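Local atomic coordinates of uncharacterized lipoprotein GfcB (Escherichia coli K12, PDB entry 2IN5), a protein that is of unknown function but, as a lipoprotein of the GfcB/YjbF family, is probably membrane-anchored and may take part in group 4 capsule polysaccharide production or export. Residues A[35-40]-A[190-195]; A[109-114]-A[126-131]; A[150-155]-A[163-168]. All blocks are in the same frame, centred on the assembly; numbering follows the deposited sequence.

Contact 1: residues A[35-40]-A[190-195]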
loop_
_atom_site.group_PDB
_atom_site.type_symbol
_atom_site.label_atom_id
_atom_site.label_comp_id
_atom_site.label_asym_id
_atom_site.label_seq_id
_atom_site.Cartn_x
_atom_site.Cartn_y
_atom_site.Cartn_z
ATOM N N SER A 35 -8.864 11.135 5.464
ATOM C CA SER A 35 -9.822 10.288 6.153
ATOM C C SER A 35 -9.254 9.642 7.409
ATOM O O SER A 35 -8.081 9.280 7.467
ATOM C CB SER A 35 -10.340 9.216 5.187
ATOM O OG SER A 35 -10.981 9.820 4.074
ATOM N N THR A 36 -10.096 9.510 8.423
ATOM C CA THR A 36 -9.670 8.918 9.677
ATOM C C THR A 36 -10.794 8.058 10.204
ATOM O O THR A 36 -11.897 8.088 9.675
ATOM C CB THR A 36 -9.277 10.005 10.708
ATOM O OG1 THR A 36 -10.379 10.894 10.928
ATOM C CG2 THR A 36 -8.090 10.814 10.194
HETATM N N MSE A 37 -10.515 7.298 11.252
HETATM C CA MSE A 37 -11.498 6.384 11.803
HETATM C C MSE A 37 -11.276 6.061 13.300
HETATM O O MSE A 37 -10.155 6.147 13.815
HETATM C CB MSE A 37 -11.420 5.100 10.972
HETATM C CG MSE A 37 -12.220 3.928 11.490
HETATM SE SE MSE A 37 -11.176 2.288 11.400
HETATM C CE MSE A 37 -10.994 2.158 9.479
ATOM N N TYR A 38 -12.353 5.701 13.992
ATOM C CA TYR A 38 -12.271 5.302 15.393
ATOM C C TYR A 38 -12.435 3.794 15.378
ATOM O O TYR A 38 -13.449 3.283 14.910
ATOM C CB TYR A 38 -13.390 5.933 16.231
ATOM C CG TYR A 38 -13.065 7.327 16.720
ATOM C CD1 TYR A 38 -14.041 8.324 16.752
ATOM C CD2 TYR A 38 -11.768 7.664 17.104
ATOM C CE1 TYR A 38 -13.729 9.632 17.142
ATOM C CE2 TYR A 38 -11.450 8.962 17.498
ATOM C CZ TYR A 38 -12.432 9.938 17.512
ATOM O OH TYR A 38 -12.106 11.219 17.872
ATOM N N LEU A 39 -11.427 3.084 15.869
ATOM C CA LEU A 39 -11.469 1.627 15.898
ATOM C C LEU A 39 -11.723 1.107 17.301
ATOM O O LEU A 39 -11.183 1.624 18.272
ATOM C CB LEU A 39 -10.144 1.049 15.387
ATOM C CG LEU A 39 -9.960 -0.458 15.606
ATOM C CD1 LEU A 39 -11.054 -1.206 14.859
ATOM C CD2 LEU A 39 -8.583 -0.913 15.125
ATOM N N ARG A 40 -12.547 0.077 17.403
ATOM C CA ARG A 40 -12.834 -0.528 18.690
ATOM C C ARG A 40 -12.780 -2.049 18.517
ATOM O O ARG A 40 -13.539 -2.621 17.739
ATOM C CB ARG A 40 -14.216 -0.090 19.181
ATOM C CG ARG A 40 -14.658 -0.744 20.482
ATOM C CD ARG A 40 -14.758 0.259 21.613
ATOM N NE ARG A 40 -15.675 1.346 21.287
ATOM C CZ ARG A 40 -15.885 2.403 22.066
ATOM N NH1 ARG A 40 -15.240 2.514 23.222
ATOM N NH2 ARG A 40 -16.733 3.352 21.687
ATOM N N VAL A 190 -15.700 -6.017 16.011
ATOM C CA VAL A 190 -14.984 -4.856 15.532
ATOM C C VAL A 190 -15.970 -3.723 15.292
ATOM O O VAL A 190 -17.025 -3.925 14.689
ATOM C CB VAL A 190 -14.257 -5.185 14.213
ATOM C CG1 VAL A 190 -13.509 -3.968 13.701
ATOM C CG2 VAL A 190 -13.306 -6.346 14.426
ATOM N N GLU A 191 -15.629 -2.534 15.777
ATOM C CA GLU A 191 -16.477 -1.353 15.606
ATOM C C GLU A 191 -15.657 -0.280 14.918
ATOM O O GLU A 191 -14.538 0.009 15.336
ATOM C CB GLU A 191 -16.956 -0.828 16.964
ATOM C CG GLU A 191 -17.881 -1.756 17.731
ATOM C CD GLU A 191 -18.322 -1.157 19.060
ATOM O OE1 GLU A 191 -18.853 -0.021 19.057
ATOM O OE2 GLU A 191 -18.141 -1.821 20.110
HETATM N N MSE A 192 -16.209 0.307 13.865
HETATM C CA MSE A 192 -15.503 1.351 13.138
HETATM C C MSE A 192 -16.399 2.545 12.842
HETATM O O MSE A 192 -17.537 2.383 12.400
HETATM C CB MSE A 192 -14.951 0.800 11.828
HETATM C CG MSE A 192 -14.020 -0.378 12.017
HETATM SE SE MSE A 192 -13.154 -0.888 10.371
HETATM C CE MSE A 192 -14.561 -2.041 9.718
ATOM N N THR A 193 -15.876 3.741 13.100
ATOM C CA THR A 193 -16.605 4.975 12.848
ATOM C C THR A 193 -15.725 5.835 11.949
ATOM O O THR A 193 -14.611 6.201 12.319
ATOM C CB THR A 193 -16.933 5.728 14.166
ATOM O OG1 THR A 193 -17.778 4.911 14.986
ATOM C CG2 THR A 193 -17.672 7.030 13.871
ATOM N N PHE A 194 -16.223 6.134 10.755
ATOM C CA PHE A 194 -15.472 6.928 9.796
ATOM C C PHE A 194 -15.815 8.391 9.948
ATOM O O PHE A 194 -16.922 8.812 9.635
ATOM C CB PHE A 194 -15.766 6.413 8.396
ATOM C CG PHE A 194 -15.564 4.946 8.268
ATOM C CD1 PHE A 194 -16.511 4.062 8.761
ATOM C CD2 PHE A 194 -14.389 4.442 7.741
ATOM C CE1 PHE A 194 -16.288 2.689 8.737
ATOM C CE2 PHE A 194 -14.152 3.066 7.711
ATOM C CZ PHE A 194 -15.100 2.194 8.209
ATOM N N LEU A 195 -14.840 9.150 10.437
ATOM C CA LEU A 195 -14.997 10.563 10.726
ATOM C C LEU A 195 -15.098 11.539 9.576
ATOM O O LEU A 195 -15.928 12.446 9.608
ATOM C CB LEU A 195 -13.876 11.033 11.653
ATOM C CG LEU A 195 -13.766 10.450 13.068
ATOM C CD1 LEU A 195 -15.100 10.527 13.802
ATOM C CD2 LEU A 195 -13.312 9.027 12.977
HETATM O O HOH W 1 -15.978 3.061 17.044
HETATM O O HOH W 2 -15.449 -3.571 19.558
#

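Contact 2: residues A[109-114]-A[126-131]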
loop_
_atom_site.group_PDB
_atom_site.type_symbol
_atom_site.label_atom_id
_atom_site.label_comp_id
_atom_site.label_asym_id
_atom_site.label_seq_id
_atom_site.Cartn_x
_atom_site.Cartn_y
_atom_site.Cartn_z
ATOM N N TRP A 109 -24.930 -12.879 0.212
ATOM C CA TRP A 109 -23.517 -12.956 -0.136
ATOM C C TRP A 109 -22.897 -14.159 0.533
ATOM O O TRP A 109 -23.151 -14.440 1.701
ATOM C CB TRP A 109 -22.784 -11.685 0.295
ATOM C CG TRP A 109 -21.304 -11.709 0.031
ATOM C CD1 TRP A 109 -20.675 -12.245 -1.050
ATOM C CD2 TRP A 109 -20.281 -11.113 0.833
ATOM N NE1 TRP A 109 -19.322 -12.015 -0.976
ATOM C CE2 TRP A 109 -19.054 -11.318 0.171
ATOM C CE3 TRP A 109 -20.285 -10.417 2.047
ATOM C CZ2 TRP A 109 -17.837 -10.851 0.680
ATOM C CZ3 TRP A 109 -19.074 -9.952 2.555
ATOM C CH2 TRP A 109 -17.867 -10.172 1.868
ATOM N N THR A 110 -22.088 -14.879 -0.228
ATOM C CA THR A 110 -21.431 -16.066 0.280
ATOM C C THR A 110 -19.933 -15.947 0.059
ATOM O O THR A 110 -19.474 -15.580 -1.022
ATOM C CB THR A 110 -21.988 -17.341 -0.412
ATOM O OG1 THR A 110 -23.288 -17.635 0.116
ATOM C CG2 THR A 110 -21.074 -18.538 -0.176
ATOM N N ARG A 111 -19.168 -16.232 1.104
ATOM C CA ARG A 111 -17.721 -16.153 1.010
ATOM C C ARG A 111 -17.085 -16.954 2.130
ATOM O O ARG A 111 -17.768 -17.417 3.049
ATOM C CB ARG A 111 -17.260 -14.691 1.093
ATOM C CG ARG A 111 -17.415 -14.031 2.460
ATOM C CD ARG A 111 -18.865 -13.956 2.886
ATOM N NE ARG A 111 -19.048 -13.013 3.979
ATOM C CZ ARG A 111 -20.230 -12.651 4.467
ATOM N NH1 ARG A 111 -21.350 -13.152 3.961
ATOM N NH2 ARG A 111 -20.293 -11.781 5.463
ATOM N N ASP A 112 -15.778 -17.143 2.042
ATOM C CA ASP A 112 -15.069 -17.865 3.085
ATOM C C ASP A 112 -14.090 -16.870 3.713
ATOM O O ASP A 112 -13.663 -15.922 3.060
ATOM C CB ASP A 112 -14.301 -19.066 2.501
ATOM C CG ASP A 112 -15.214 -20.105 1.854
ATOM O OD1 ASP A 112 -16.141 -20.617 2.525
ATOM O OD2 ASP A 112 -14.991 -20.420 0.664
ATOM N N ILE A 113 -13.761 -17.064 4.985
ATOM C CA ILE A 113 -12.800 -16.183 5.642
ATOM C C ILE A 113 -11.729 -17.046 6.284
ATOM O O ILE A 113 -11.960 -18.214 6.603
ATOM C CB ILE A 113 -13.452 -15.272 6.754
ATOM C CG1 ILE A 113 -14.139 -16.123 7.817
ATOM C CG2 ILE A 113 -14.485 -14.322 6.139
ATOM C CD1 ILE A 113 -14.655 -15.309 8.961
ATOM N N LEU A 114 -10.552 -16.454 6.460
ATOM C CA LEU A 114 -9.418 -17.127 7.073
ATOM C C LEU A 114 -8.857 -16.185 8.116
ATOM O O LEU A 114 -8.451 -15.079 7.781
ATOM C CB LEU A 114 -8.341 -17.409 6.025
ATOM C CG LEU A 114 -7.045 -18.082 6.500
ATOM C CD1 LEU A 114 -7.333 -19.443 7.105
ATOM C CD2 LEU A 114 -6.104 -18.197 5.332
ATOM N N LEU A 126 -19.156 -18.399 5.218
ATOM C CA LEU A 126 -20.198 -17.493 5.666
ATOM C C LEU A 126 -21.193 -17.110 4.593
ATOM O O LEU A 126 -20.836 -16.801 3.452
ATOM C CB LEU A 126 -19.586 -16.208 6.224
ATOM C CG LEU A 126 -18.798 -16.236 7.533
ATOM C CD1 LEU A 126 -17.529 -17.048 7.370
ATOM C CD2 LEU A 126 -18.456 -14.810 7.922
ATOM N N SER A 127 -22.455 -17.122 4.988
ATOM C CA SER A 127 -23.538 -16.745 4.104
ATOM C C SER A 127 -24.413 -15.778 4.889
ATOM O O SER A 127 -24.798 -16.058 6.025
ATOM C CB SER A 127 -24.332 -17.983 3.681
ATOM O OG SER A 127 -24.715 -18.747 4.809
ATOM N N SER A 128 -24.714 -14.633 4.290
ATOM C CA SER A 128 -25.531 -13.626 4.961
ATOM C C SER A 128 -26.561 -12.979 4.050
ATOM O O SER A 128 -26.487 -13.079 2.825
ATOM C CB SER A 128 -24.645 -12.520 5.533
ATOM O OG SER A 128 -24.007 -11.802 4.488
ATOM N N THR A 129 -27.520 -12.305 4.675
ATOM C CA THR A 129 -28.568 -11.601 3.953
ATOM C C THR A 129 -28.738 -10.226 4.590
ATOM O O THR A 129 -28.746 -10.091 5.816
ATOM C CB THR A 129 -29.918 -12.367 4.007
ATOM O OG1 THR A 129 -30.429 -12.351 5.344
ATOM C CG2 THR A 129 -29.729 -13.807 3.563
ATOM N N PHE A 130 -28.854 -9.200 3.757
ATOM C CA PHE A 130 -29.022 -7.846 4.263
ATOM C C PHE A 130 -30.485 -7.528 4.529
ATOM O O PHE A 130 -31.354 -7.849 3.723
ATOM C CB PHE A 130 -28.447 -6.836 3.272
ATOM C CG PHE A 130 -26.952 -6.691 3.347
ATOM C CD1 PHE A 130 -26.373 -5.432 3.330
ATOM C CD2 PHE A 130 -26.123 -7.805 3.428
ATOM C CE1 PHE A 130 -24.992 -5.276 3.393
ATOM C CE2 PHE A 130 -24.741 -7.660 3.491
ATOM C CZ PHE A 130 -24.177 -6.388 3.474
ATOM N N SER A 131 -30.755 -6.899 5.666
ATOM C CA SER A 131 -32.120 -6.548 6.025
ATOM C C SER A 131 -32.174 -5.056 6.390
ATOM O O SER A 131 -31.465 -4.601 7.299
ATOM C CB SER A 131 -32.583 -7.437 7.193
ATOM O OG SER A 131 -33.990 -7.386 7.399
#

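Contact 3: residues A[150-155]-A[163-168]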
loop_
_atom_site.group_PDB
_atom_site.type_symbol
_atom_site.label_atom_id
_atom_site.label_comp_id
_atom_site.label_asym_id
_atom_site.label_seq_id
_atom_site.Cartn_x
_atom_site.Cartn_y
_atom_site.Cartn_z
ATOM N N TRP A 150 -28.478 -0.900 7.641
ATOM C CA TRP A 150 -28.562 -2.244 7.089
ATOM C C TRP A 150 -28.084 -3.277 8.100
ATOM O O TRP A 150 -26.993 -3.162 8.642
ATOM C CB TRP A 150 -27.716 -2.340 5.832
ATOM C CG TRP A 150 -28.335 -1.709 4.636
ATOM C CD1 TRP A 150 -27.984 -0.527 4.047
ATOM C CD2 TRP A 150 -29.383 -2.257 3.842
ATOM N NE1 TRP A 150 -28.747 -0.309 2.925
ATOM C CE2 TRP A 150 -29.614 -1.359 2.775
ATOM C CE3 TRP A 150 -30.151 -3.426 3.926
ATOM C CZ2 TRP A 150 -30.580 -1.595 1.797
ATOM C CZ3 TRP A 150 -31.110 -3.660 2.958
ATOM C CH2 TRP A 150 -31.316 -2.746 1.901
ATOM N N GLN A 151 -28.920 -4.279 8.347
ATOM C CA GLN A 151 -28.604 -5.359 9.272
ATOM C C GLN A 151 -28.274 -6.625 8.491
ATOM O O GLN A 151 -29.151 -7.194 7.842
ATOM C CB GLN A 151 -29.798 -5.644 10.169
ATOM C CG GLN A 151 -30.173 -4.482 11.047
ATOM C CD GLN A 151 -29.462 -4.518 12.371
ATOM O OE1 GLN A 151 -28.307 -4.941 12.456
ATOM N NE2 GLN A 151 -30.140 -4.058 13.420
ATOM N N GLU A 152 -27.021 -7.066 8.564
ATOM C CA GLU A 152 -26.577 -8.268 7.870
ATOM C C GLU A 152 -26.640 -9.491 8.779
ATOM O O GLU A 152 -25.876 -9.606 9.748
ATOM C CB GLU A 152 -25.144 -8.080 7.359
ATOM C CG GLU A 152 -24.506 -9.331 6.762
ATOM C CD GLU A 152 -23.062 -9.107 6.319
ATOM O OE1 GLU A 152 -22.239 -8.671 7.156
ATOM O OE2 GLU A 152 -22.738 -9.371 5.134
ATOM N N GLU A 153 -27.561 -10.397 8.472
ATOM C CA GLU A 153 -27.708 -11.631 9.243
ATOM C C GLU A 153 -26.733 -12.654 8.662
ATOM O O GLU A 153 -26.899 -13.118 7.534
ATOM C CB GLU A 153 -29.150 -12.154 9.151
ATOM C CG GLU A 153 -30.200 -11.198 9.735
ATOM C CD GLU A 153 -29.888 -10.783 11.177
ATOM O OE1 GLU A 153 -29.679 -11.682 12.031
ATOM O OE2 GLU A 153 -29.859 -9.557 11.458
ATOM N N VAL A 154 -25.706 -12.997 9.429
ATOM C CA VAL A 154 -24.715 -13.945 8.942
ATOM C C VAL A 154 -24.800 -15.292 9.646
ATOM O O VAL A 154 -25.104 -15.374 10.838
ATOM C CB VAL A 154 -23.263 -13.399 9.112
ATOM C CG1 VAL A 154 -22.292 -14.262 8.336
ATOM C CG2 VAL A 154 -23.178 -11.955 8.646
ATOM N N THR A 155 -24.566 -16.352 8.885
ATOM C CA THR A 155 -24.559 -17.698 9.439
ATOM C C THR A 155 -23.339 -18.409 8.861
ATOM O O THR A 155 -23.056 -18.305 7.662
ATOM C CB THR A 155 -25.857 -18.514 9.096
ATOM O OG1 THR A 155 -25.989 -18.653 7.677
ATOM C CG2 THR A 155 -27.101 -17.827 9.658
ATOM N N TRP A 163 -24.596 -14.650 13.717
ATOM C CA TRP A 163 -24.526 -13.371 14.394
ATOM C C TRP A 163 -25.025 -12.303 13.432
ATOM O O TRP A 163 -25.314 -12.590 12.267
ATOM C CB TRP A 163 -23.087 -13.080 14.810
ATOM C CG TRP A 163 -22.137 -12.893 13.664
ATOM C CD1 TRP A 163 -21.648 -11.707 13.191
ATOM C CD2 TRP A 163 -21.520 -13.923 12.883
ATOM N NE1 TRP A 163 -20.756 -11.936 12.168
ATOM C CE2 TRP A 163 -20.657 -13.287 11.959
ATOM C CE3 TRP A 163 -21.609 -15.324 12.872
ATOM C CZ2 TRP A 163 -19.882 -14.005 11.037
ATOM C CZ3 TRP A 163 -20.837 -16.038 11.951
ATOM C CH2 TRP A 163 -19.985 -15.374 11.049
ATOM N N GLN A 164 -25.122 -11.072 13.924
ATOM C CA GLN A 164 -25.592 -9.951 13.113
ATOM C C GLN A 164 -24.581 -8.815 13.054
ATOM O O GLN A 164 -24.018 -8.437 14.070
ATOM C CB GLN A 164 -26.911 -9.421 13.688
ATOM C CG GLN A 164 -27.324 -8.038 13.174
ATOM C CD GLN A 164 -28.509 -7.461 13.938
ATOM O OE1 GLN A 164 -29.667 -7.707 13.594
ATOM N NE2 GLN A 164 -28.219 -6.706 14.998
ATOM N N ASN A 165 -24.333 -8.301 11.853
ATOM C CA ASN A 165 -23.438 -7.160 11.672
ATOM C C ASN A 165 -24.355 -6.010 11.300
ATOM O O ASN A 165 -25.447 -6.230 10.784
ATOM C CB ASN A 165 -22.454 -7.360 10.516
ATOM C CG ASN A 165 -21.524 -8.542 10.720
ATOM O OD1 ASN A 165 -20.921 -8.705 11.783
ATOM N ND2 ASN A 165 -21.386 -9.365 9.688
ATOM N N THR A 166 -23.913 -4.784 11.544
ATOM C CA THR A 166 -24.724 -3.621 11.213
ATOM C C THR A 166 -23.866 -2.609 10.473
ATOM O O THR A 166 -22.710 -2.390 10.824
ATOM C CB THR A 166 -25.316 -2.982 12.490
ATOM O OG1 THR A 166 -26.019 -3.981 13.240
ATOM C CG2 THR A 166 -26.294 -1.870 12.130
ATOM N N PHE A 167 -24.435 -2.003 9.433
ATOM C CA PHE A 167 -23.721 -1.017 8.629
ATOM C C PHE A 167 -24.574 0.235 8.439
ATOM O O PHE A 167 -25.688 0.159 7.925
ATOM C CB PHE A 167 -23.375 -1.616 7.258
ATOM C CG PHE A 167 -22.511 -2.842 7.329
ATOM C CD1 PHE A 167 -21.131 -2.732 7.469
ATOM C CD2 PHE A 167 -23.083 -4.112 7.309
ATOM C CE1 PHE A 167 -20.329 -3.869 7.591
ATOM C CE2 PHE A 167 -22.296 -5.250 7.431
ATOM C CZ PHE A 167 -20.911 -5.130 7.573
ATOM N N TRP A 168 -24.047 1.378 8.864
ATOM C CA TRP A 168 -24.732 2.664 8.733
ATOM C C TRP A 168 -24.257 3.359 7.470
ATOM O O TRP A 168 -23.130 3.858 7.413
ATOM C CB TRP A 168 -24.428 3.532 9.937
ATOM C CG TRP A 168 -25.174 3.104 11.139
ATOM C CD1 TRP A 168 -26.395 3.551 11.542
ATOM C CD2 TRP A 168 -24.758 2.131 12.106
ATOM N NE1 TRP A 168 -26.768 2.921 12.706
ATOM C CE2 TRP A 168 -25.779 2.048 13.076
ATOM C CE3 TRP A 168 -23.618 1.325 12.249
ATOM C CZ2 TRP A 168 -25.696 1.191 14.178
ATOM C CZ3 TRP A 168 -23.536 0.470 13.352
ATOM C CH2 TRP A 168 -24.568 0.413 14.300
HETATM O O HOH W 3 -28.245 -13.918 12.575
#

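Contact 1: residues A[35-40]-A[190-195]
Tyr-38 and Thr-193 face each other as an antiparallel hydrogen-bonded pair, and Arg-40 repeats the pattern with Glu-191. Among the backbone bonds, Tyr-38 N to Thr-193 O and Glu-191 N to Arg-40 O each measure 2.9 Å. A longer bond, 3.2 Å from Leu-195 N to Thr-36 O, closes the ladder; here the donor stands above the carbonyl plane.

Apolar contacts gather on the face carrying Met-37, Leu-39, Met-192 and Phe-194. Both methionines are selenomethionines. Met-37 CG lies anti to the backbone N (chi1 172°), and bends further out bring its CE within 3.7 Å of Phe-194 CE2 and 3.8 Å of Met-192 SE. Its selenium sits obliquely to the Phe-194 ring, a Met-aromatic contact. On the other face Leu-195 CD2 lies over the Tyr-38 ring, 4.2 Å from the centroid, as a CH-pi contact.

Charge plays a looser part: Arg-40 and Glu-191 run side by side, but Arg-40 NE and Glu-191 OE1, 4.1 Å apart, fall beyond a salt bridge.

Strands 47-55 and 176-182 continue the antiparallel pairing beyond segments 35-40 and 190-195 respectively, while Leu-69 of strand 68-72 packs against Leu-39 and Met-192.

Contact 2: residues A[109-114]-A[126-131]
Arg-111 starts with CG wedged between its backbone N and carbonyl carbon (chi1 70°) and then bends at chi2 (-63°), which folds the chain back along its own strand toward Ser-128. Arg-111 NH1 thereby reaches Ser-128 OG at 3.0 Å, with the hydroxyl near the guanidinium plane and an N-H...O angle of 158°. A weak bond from NH1 to Trp-109 O adds a second tie.

The guanidinium is sandwiched: Trp-109 CE3 lies 3.3 Å above one face, and Leu-126 CB covers the opposite one near the rim. Covered on both faces and bonded at its edge, the group is restrained in its rotation. Ser-128 OG is also bonded to Glu-152 of the next strand, whose carboxylate forms a long, weak ion pair with Arg-111. Further along, Ile-113 CG1 meets Leu-126 CD1 at 3.5 Å, the two side chains crossing at about a right angle.

Beneath these groups the backbones pair through Arg-111 N to Leu-126 O at 2.9 Å and Ser-128 N to Trp-109 O at 3.0 Å. Thr-110 and Ser-127, a non-hydrogen-bonded pair, occupy the other face. The pairing belongs to the beta hairpin of strands 108-117 and 120-140, with a buried arginine on the face that carries Trp-109, Leu-126 and Ser-128.

Contact 3: residues A[150-155]-A[163-168]
Glu-152 and Asn-165 form the polar centre of this pairing, their side chains running alongside each other in the same direction. Asn-165 ND2 donates to Glu-152 OE1 at 2.8 Å; the acceptor lies close to the Asn-165 amide plane, but the N-H comes to the anti side of the carboxylate, 33° out of its plane. The same oxygen, Glu-152 OE1, meets the edge of the Phe-167 ring, 3.4 Å from Phe-167 CE2. Val-154 lies next along this face, its CG1 over the six-membered ring of Trp-163 in a CH-pi contact, 4.0 Å from the centroid. On the other face Thr-166 OG1 gives its proton to Gln-151 OE1 at 2.6 Å, approaching from above the amide carbonyl plane.

The backbones position these groups through hydrogen-bonded pairs at Trp-150 with Phe-167, Glu-152 with Asn-165, and Val-154 with Trp-163; Asn-165 N to Glu-152 O measures 2.9 Å. The extended chain of Glu-152, with CG anti to the backbone N (chi1 173°), carries the carboxylate out alongside the Asn-165 amide. Farther out, Arg-75 forms a salt bridge with Glu-152 OE1, while OE2 is satisfied from strand 120-140. Asn-165 OD1 accepts a weak bond from Trp-163 NE1.

Both carboxylate oxygens of Glu-152 are thus supplied with donors, and the cationic Arg-75 would probably favour its ionised form, making it a buried charged group held within a polar cluster, with Phe-167 at its side.

All three contacts are antiparallel strand pairings within the range of one sequence family. Contact 1 joins near-terminal strands, 36-41 and 189-194, so the chain between them, which includes contacts 2 and 3, leaves and returns through that pairing. Contacts 2 and 3 follow in series as hairpins, and their strands 120-140 and 143-156 are themselves neighbours. Their centres lie about 10 Å apart, and they touch where these two strands meet, which continues one polar network across successive strands. Contact 1 is more remote, its centre about 17 Å from that of contact 3 and 22 Å from that of contact 2; strand 176-182 bridges 161-170 and 189-194. Local hairpins and a long-range closure thus build this mostly beta protein.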